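Local coordinates for major pilin protein fimA (Silicibacter pomeroyi, PDB 2IMH) that is of unknown function, a member of the DUF1028 family whose chain folds into two antiparallel beta sheets packed with helices, at residues L26-G29 with G30-R34; E56-Q59 with H60-D63; V110-S114 with G115-G119. All coordinates share one frame; numbering follows the deposited sequence.

Interaction 1. Residues L26-G29 with G30-R34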
loop_
_atom_site.group_PDB
_atom_site.type_symbol
_atom_site.label_atom_id
_atom_site.label_comp_id
_atom_site.label_asym_id
_atom_site.label_seq_id
_atom_site.Cartn_x
_atom_site.Cartn_y
_atom_site.Cartn_z
ATOM N N LEU A 26 10.807 -7.762 -8.651
ATOM C CA LEU A 26 9.689 -8.719 -8.502
ATOM C C LEU A 26 8.935 -8.542 -7.194
ATOM O O LEU A 26 9.496 -8.080 -6.206
ATOM C CB LEU A 26 10.221 -10.149 -8.549
ATOM C CG LEU A 26 11.137 -10.508 -9.714
ATOM C CD1 LEU A 26 11.520 -11.980 -9.601
ATOM C CD2 LEU A 26 10.496 -10.200 -11.093
ATOM N N CYS A 27 7.665 -8.952 -7.189
ATOM C CA CYS A 27 6.975 -9.235 -5.942
ATOM C C CYS A 27 6.884 -8.044 -4.983
ATOM O O CYS A 27 6.897 -8.236 -3.767
ATOM C CB CYS A 27 7.647 -10.417 -5.221
ATOM S SG CYS A 27 7.684 -11.966 -6.179
ATOM N N VAL A 28 6.775 -6.822 -5.511
ATOM C CA VAL A 28 6.621 -5.665 -4.616
ATOM C C VAL A 28 5.537 -5.845 -3.541
ATOM O O VAL A 28 5.727 -5.464 -2.390
ATOM C CB VAL A 28 6.386 -4.335 -5.381
ATOM C CG1 VAL A 28 5.080 -4.387 -6.200
ATOM C CG2 VAL A 28 6.406 -3.141 -4.409
ATOM N N GLY A 29 4.386 -6.414 -3.904
ATOM C CA GLY A 29 3.317 -6.595 -2.898
ATOM C C GLY A 29 3.775 -7.444 -1.713
ATOM O O GLY A 29 3.432 -7.157 -0.568
ATOM N N GLY A 30 4.547 -8.487 -1.998
ATOM C CA GLY A 30 5.061 -9.392 -0.985
ATOM C C GLY A 30 6.095 -8.744 -0.091
ATOM O O GLY A 30 6.121 -8.979 1.123
ATOM N N TRP A 31 6.936 -7.903 -0.682
ATOM C CA TRP A 31 8.027 -7.284 0.069
ATOM C C TRP A 31 7.529 -6.140 0.926
ATOM O O TRP A 31 7.894 -6.021 2.106
ATOM C CB TRP A 31 9.125 -6.775 -0.870
ATOM C CG TRP A 31 10.003 -7.888 -1.415
ATOM C CD1 TRP A 31 10.040 -8.354 -2.701
ATOM C CD2 TRP A 31 10.967 -8.651 -0.682
ATOM N NE1 TRP A 31 10.976 -9.379 -2.811
ATOM C CE2 TRP A 31 11.548 -9.578 -1.584
ATOM C CE3 TRP A 31 11.408 -8.636 0.653
ATOM C CZ2 TRP A 31 12.547 -10.497 -1.192
ATOM C CZ3 TRP A 31 12.394 -9.560 1.048
ATOM C CH2 TRP A 31 12.951 -10.475 0.127
ATOM N N VAL A 32 6.692 -5.294 0.329
ATOM C CA VAL A 32 6.547 -3.922 0.815
ATOM C C VAL A 32 5.301 -3.649 1.648
ATOM O O VAL A 32 5.386 -2.988 2.695
ATOM C CB VAL A 32 6.589 -2.921 -0.350
ATOM C CG1 VAL A 32 6.283 -1.526 0.150
ATOM C CG2 VAL A 32 7.965 -2.952 -1.015
ATOM N N LEU A 33 4.155 -4.164 1.201
ATOM C CA LEU A 33 2.895 -3.649 1.732
ATOM C C LEU A 33 2.306 -4.555 2.787
ATOM O O LEU A 33 2.109 -5.734 2.533
ATOM C CB LEU A 33 1.877 -3.447 0.607
ATOM C CG LEU A 33 2.140 -2.343 -0.423
ATOM C CD1 LEU A 33 1.100 -2.461 -1.558
ATOM C CD2 LEU A 33 2.121 -0.929 0.205
ATOM N N ARG A 34 2.025 -3.976 3.960
ATOM C CA ARG A 34 1.335 -4.670 5.059
ATOM C C ARG A 34 0.323 -3.746 5.725
ATOM O O ARG A 34 0.453 -2.526 5.659
ATOM C CB ARG A 34 2.329 -5.175 6.105
ATOM C CG ARG A 34 3.222 -6.288 5.623
ATOM C CD ARG A 34 4.424 -6.473 6.527
ATOM N NE ARG A 34 5.348 -7.371 5.845
ATOM C CZ ARG A 34 6.226 -6.988 4.920
ATOM N NH1 ARG A 34 6.376 -5.691 4.610
ATOM N NH2 ARG A 34 6.993 -7.917 4.340
#
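Trp-31 lies back over the start of the short helix 28-32, against the carbonyls of Leu-26 and Cys-27. Its CB and CG both rest near Cys-27 O. With CG anti to the carbonyl carbon (chi1 -76°), the five-membered ring is carried toward the N-terminal end of the turn. There CD1 comes 3.3 Å from Cys-27 O, which approaches the ring obliquely, and 3.6 Å from Leu-26 O, which lies in the ring plane at its edge; Cys-27 CB touches CD1 at 4.0 Å. NE1, farther out, passes 3.9 Å from Leu-26 O without a hydrogen bond to it. Cys-27 occupies the N-cap position and its O accepts Trp-31 N at 3.1 Å. One residue on, Val-28 O takes Val-32 N at 2.9 Å, and the CG2 methyls of these two valines meet at 3.7 Å. Val-28 packs on strand 16-23 of the six-stranded sheet and Val-32 on Ala-43 of strand 40-45, and the helix passes the chain directly into 33-36, an edge strand of the four-stranded sheet. Arg-34 curls back, its NH1 and NH2 both gripping Trp-31 O from the same face of the carbonyl. Two N-H groups satisfy this oxygen and would be expected to favour a charged guanidinium there.

Interaction 2. Residues E56-Q59 with H60-D63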
loop_
_atom_site.group_PDB
_atom_site.type_symbol
_atom_site.label_atom_id
_atom_site.label_comp_id
_atom_site.label_asym_id
_atom_site.label_seq_id
_atom_site.Cartn_x
_atom_site.Cartn_y
_atom_site.Cartn_z
ATOM N N GLU A 56 6.741 -5.286 12.549
ATOM C CA GLU A 56 6.953 -4.720 13.872
ATOM C C GLU A 56 6.404 -3.309 14.025
ATOM O O GLU A 56 5.841 -2.968 15.077
ATOM C CB GLU A 56 8.439 -4.790 14.241
ATOM C CG GLU A 56 8.845 -6.235 14.431
ATOM C CD GLU A 56 10.310 -6.418 14.799
ATOM O OE1 GLU A 56 10.960 -5.421 15.185
ATOM O OE2 GLU A 56 10.791 -7.575 14.713
ATOM N N VAL A 57 6.542 -2.480 12.998
ATOM C CA VAL A 57 6.013 -1.104 13.099
ATOM C C VAL A 57 4.501 -1.090 13.332
ATOM O O VAL A 57 4.000 -0.228 14.061
ATOM C CB VAL A 57 6.440 -0.223 11.893
ATOM C CG1 VAL A 57 5.592 -0.491 10.665
ATOM C CG2 VAL A 57 6.431 1.250 12.251
ATOM N N LEU A 58 3.789 -2.051 12.739
ATOM C CA LEU A 58 2.338 -2.175 12.974
ATOM C C LEU A 58 2.041 -2.527 14.446
ATOM O O LEU A 58 1.111 -1.991 15.058
ATOM C CB LEU A 58 1.727 -3.219 12.042
ATOM C CG LEU A 58 1.732 -2.840 10.554
ATOM C CD1 LEU A 58 1.162 -3.979 9.715
ATOM C CD2 LEU A 58 0.955 -1.548 10.265
ATOM N N GLN A 59 2.846 -3.410 15.023
ATOM C CA GLN A 59 2.695 -3.727 16.442
ATOM C C GLN A 59 2.889 -2.498 17.327
ATOM O O GLN A 59 2.137 -2.295 18.281
ATOM C CB GLN A 59 3.646 -4.851 16.852
ATOM C CG GLN A 59 3.361 -5.365 18.267
ATOM C CD GLN A 59 1.942 -5.886 18.439
ATOM O OE1 GLN A 59 1.428 -6.643 17.602
ATOM N NE2 GLN A 59 1.305 -5.501 19.538
ATOM N N HIS A 60 3.873 -1.655 17.006
ATOM C CA HIS A 60 4.061 -0.441 17.801
ATOM C C HIS A 60 2.854 0.488 17.717
ATOM O O HIS A 60 2.495 1.118 18.704
ATOM C CB HIS A 60 5.342 0.291 17.428
ATOM C CG HIS A 60 6.581 -0.429 17.858
ATOM N ND1 HIS A 60 7.124 -0.285 19.117
ATOM C CD2 HIS A 60 7.363 -1.325 17.212
ATOM C CE1 HIS A 60 8.203 -1.046 19.218
ATOM N NE2 HIS A 60 8.371 -1.685 18.075
ATOM N N LEU A 61 2.262 0.597 16.536
ATOM C CA LEU A 61 1.014 1.354 16.364
ATOM C C LEU A 61 -0.143 0.766 17.184
ATOM O O LEU A 61 -0.904 1.519 17.809
ATOM C CB LEU A 61 0.622 1.399 14.892
ATOM C CG LEU A 61 1.481 2.270 13.970
ATOM C CD1 LEU A 61 1.027 2.117 12.490
ATOM C CD2 LEU A 61 1.520 3.743 14.393
ATOM N N ARG A 62 -0.291 -0.562 17.156
ATOM C CA ARG A 62 -1.365 -1.218 17.915
ATOM C C ARG A 62 -1.217 -0.874 19.380
ATOM O O ARG A 62 -2.201 -0.711 20.073
ATOM C CB ARG A 62 -1.293 -2.738 17.829
ATOM C CG ARG A 62 -1.588 -3.323 16.491
ATOM C CD ARG A 62 -1.638 -4.840 16.544
ATOM N NE ARG A 62 -1.751 -5.316 15.169
ATOM C CZ ARG A 62 -0.748 -5.785 14.438
ATOM N NH1 ARG A 62 -0.979 -6.156 13.184
ATOM N NH2 ARG A 62 0.472 -5.904 14.953
ATOM N N ASP A 63 0.029 -0.803 19.835
ATOM C CA ASP A 63 0.334 -0.589 21.241
ATOM C C ASP A 63 0.394 0.892 21.637
ATOM O O ASP A 63 0.813 1.227 22.744
ATOM C CB ASP A 63 1.622 -1.329 21.609
ATOM C CG ASP A 63 1.447 -2.852 21.606
ATOM O OD1 ASP A 63 0.303 -3.349 21.796
ATOM O OD2 ASP A 63 2.460 -3.554 21.429
HETATM O O HOH W 1 10.494 -3.334 17.026
HETATM O O HOH W 2 9.427 -4.999 18.285
#
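Gln-59 sits between Arg-62 and Asp-63, its amide bonded to both at the last turn of helix 51-62. CG stands anti to the backbone N (chi1 -171°) and the chain bends at chi2 (58°), which turns the amide forward, toward the C-terminal end. NE2 gives an almost straight bond to Asp-63 OD2 (2.9 Å, 173°); OD2 lies in the amide plane, while the N-H meets the carboxylate from above its own plane. OE1 takes Arg-62 NH2 at 2.9 Å on a more bent path, with the donor above the carbonyl plane and the two side chains crossing at about a right angle. The amide orientation is thus fixed by one partner on each of its polar atoms.

The packed part rests on the buried Val-57 and Leu-58, with a light contact of 4.3 Å between Leu-58 CD2 and Leu-61 CD1. Tighter is the ring of His-60, whose CD2 brings its edge to 3.1 Å from Glu-56 O. Toward solvent lie the exposed Gln-59 and Asp-63 and the end of Glu-56. Here a water in the His-60 ring plane joins NE2 of that ring (2.9 Å) to Glu-56 OE1, to which it donates; a second water spans the same two atoms only weakly.

Arg-62 also forms a salt bridge with Asp-36 and a hydrogen bond to Asn-38, tying the helix to the end of strand 33-36 and the turn that follows it. Val-57 packs on Leu-86 and Ala-88, Leu-58 on Ser-42, and His-60 on Ala-70 and Val-74, so helix 51-62 lies on the four-stranded sheet beside helix 67-76.

Interaction 3. Residues V110-S114 with G115-G119; sequences VTFAS and GIASG
Backbone hydrogen bonds join Val-110 to Ala-117 and Phe-112 to Gly-115, two reciprocal pairs with the non-hydrogen-bonded pair Thr-111 and Ile-116 between them. In the first, Val-110 N reaches Ala-117 O at 2.8 Å and Ala-117 N returns to Val-110 O at 2.9 Å. Next to the turn the bonds are longer: Phe-112 N to Gly-115 O is 3.0 Å, and Gly-115 N to Phe-112 O is 3.2 Å. A CA-H...O contact from Ile-116 CA to Val-110 O (3.4 Å) supplements them.

These strands form a tight beta hairpin, with Ala-113 and Ser-114 at the turn and an angle of 163° between strand directions. Strand 108-112 is one of the two edge strands of the six-stranded antiparallel sheet, and strand 115-120 pairs on its other side with strand 4-11, Ile-116 sharing backbone hydrogen bonding with Leu-8.

On the face carrying Val-110, Phe-112 and Ala-117 there is a CH-pi contact. With CG placed between the backbone N and the carbonyl carbon (chi1 53°), the ring of Phe-112 folds across the neighbouring strand and lays one face on Gly-115, whose CA is 3.8 Å from the ring centroid. A glycine, lacking a side chain, lets the ring come this near the backbone.

Apolar side chains meet on the Thr-111 face, where CG2 of that residue touches Ile-116 CD1 at 3.7 Å, the two side chains slanting past one another. Toward helix 126-137, Phe-112 packs on Thr-132 and Val-136 and meets the ring of Phe-135, and Val-110 touches Leu-128.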
loop_
_atom_site.group_PDB
_atom_site.type_symbol
_atom_site.label_atom_id
_atom_site.label_comp_id
_atom_site.label_asym_id
_atom_site.label_seq_id
_atom_site.Cartn_x
_atom_site.Cartn_y
_atom_site.Cartn_z
ATOM N N VAL A 110 7.152 12.041 1.341
ATOM C CA VAL A 110 6.243 13.181 1.333
ATOM C C VAL A 110 4.965 12.820 2.118
ATOM O O VAL A 110 4.247 11.905 1.730
ATOM C CB VAL A 110 5.831 13.569 -0.126
ATOM C CG1 VAL A 110 4.839 14.714 -0.117
ATOM C CG2 VAL A 110 7.068 13.926 -0.981
ATOM N N THR A 111 4.690 13.509 3.226
ATOM C CA THR A 111 3.410 13.286 3.910
ATOM C C THR A 111 2.362 14.205 3.285
ATOM O O THR A 111 2.697 15.252 2.720
ATOM C CB THR A 111 3.488 13.566 5.414
ATOM O OG1 THR A 111 3.853 14.944 5.597
ATOM C CG2 THR A 111 4.534 12.640 6.074
ATOM N N PHE A 112 1.095 13.820 3.379
ATOM C CA PHE A 112 0.016 14.654 2.867
ATOM C C PHE A 112 -1.192 14.374 3.756
ATOM O O PHE A 112 -1.113 13.525 4.626
ATOM C CB PHE A 112 -0.252 14.363 1.382
ATOM C CG PHE A 112 -0.480 12.905 1.070
ATOM C CD1 PHE A 112 -1.756 12.365 1.126
ATOM C CD2 PHE A 112 0.589 12.077 0.720
ATOM C CE1 PHE A 112 -1.985 11.010 0.843
ATOM C CE2 PHE A 112 0.384 10.720 0.432
ATOM C CZ PHE A 112 -0.901 10.183 0.498
ATOM N N ALA A 113 -2.279 15.126 3.649
ATOM C CA ALA A 113 -3.275 15.099 4.742
ATOM C C ALA A 113 -3.642 13.698 5.269
ATOM O O ALA A 113 -3.749 13.481 6.488
ATOM C CB ALA A 113 -4.530 15.861 4.342
ATOM N N SER A 114 -3.813 12.752 4.353
ATOM C CA SER A 114 -4.352 11.440 4.697
ATOM C C SER A 114 -3.430 10.293 4.299
ATOM O O SER A 114 -3.902 9.217 3.931
ATOM C CB SER A 114 -5.698 11.249 4.007
ATOM O OG SER A 114 -5.514 11.171 2.605
ATOM N N GLY A 115 -2.121 10.509 4.390
ATOM C CA GLY A 115 -1.171 9.490 3.963
ATOM C C GLY A 115 0.271 9.912 3.785
ATOM O O GLY A 115 0.680 10.976 4.255
ATOM N N ILE A 116 1.032 9.066 3.094
ATOM C CA ILE A 116 2.479 9.272 2.945
ATOM C C ILE A 116 2.964 8.525 1.705
ATOM O O ILE A 116 2.583 7.379 1.469
ATOM C CB ILE A 116 3.266 8.849 4.230
ATOM C CG1 ILE A 116 4.756 9.215 4.131
ATOM C CG2 ILE A 116 3.108 7.342 4.533
ATOM C CD1 ILE A 116 5.478 9.089 5.465
ATOM N N ALA A 117 3.783 9.207 0.914
ATOM C CA ALA A 117 4.419 8.618 -0.250
ATOM C C ALA A 117 5.908 8.497 0.082
ATOM O O ALA A 117 6.461 9.388 0.725
ATOM C CB ALA A 117 4.237 9.536 -1.429
ATOM N N SER A 118 6.549 7.397 -0.332
ATOM C CA SER A 118 8.009 7.254 -0.144
ATOM C C SER A 118 8.625 6.463 -1.277
ATOM O O SER A 118 7.952 5.680 -1.937
ATOM C CB SER A 118 8.343 6.611 1.205
ATOM O OG SER A 118 7.770 5.311 1.331
ATOM N N GLY A 119 9.912 6.657 -1.520
ATOM C CA GLY A 119 10.532 5.907 -2.593
ATOM C C GLY A 119 12.029 6.061 -2.593
ATOM O O GLY A 119 12.575 6.860 -1.827
#

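In the fold
The three contacts follow one another along the chain, their centres 18 to 19 Å apart. Interactions 1 and 2 touch directly: Arg-34 CB packs on Leu-58 CD1 at 4.0 Å, joining the strand that follows helix 28-32 to helix 51-62. Both also reach strand 40-45, through Val-32 and Arg-34 in one case and Val-57 and Leu-58 in the other. Interaction 3 lies across the chain's centre from interaction 1, with nearest atoms about 7 Å apart. About 10 Å separates its nearest atoms from interaction 2. Ile-116 meets Ala-87, whereas Val-57 meets Leu-86 and Ala-88; these alternate positions put the two on opposite faces of strand 85-90, so the four-stranded sheet lies between helix 51-62 and the six-stranded sheet.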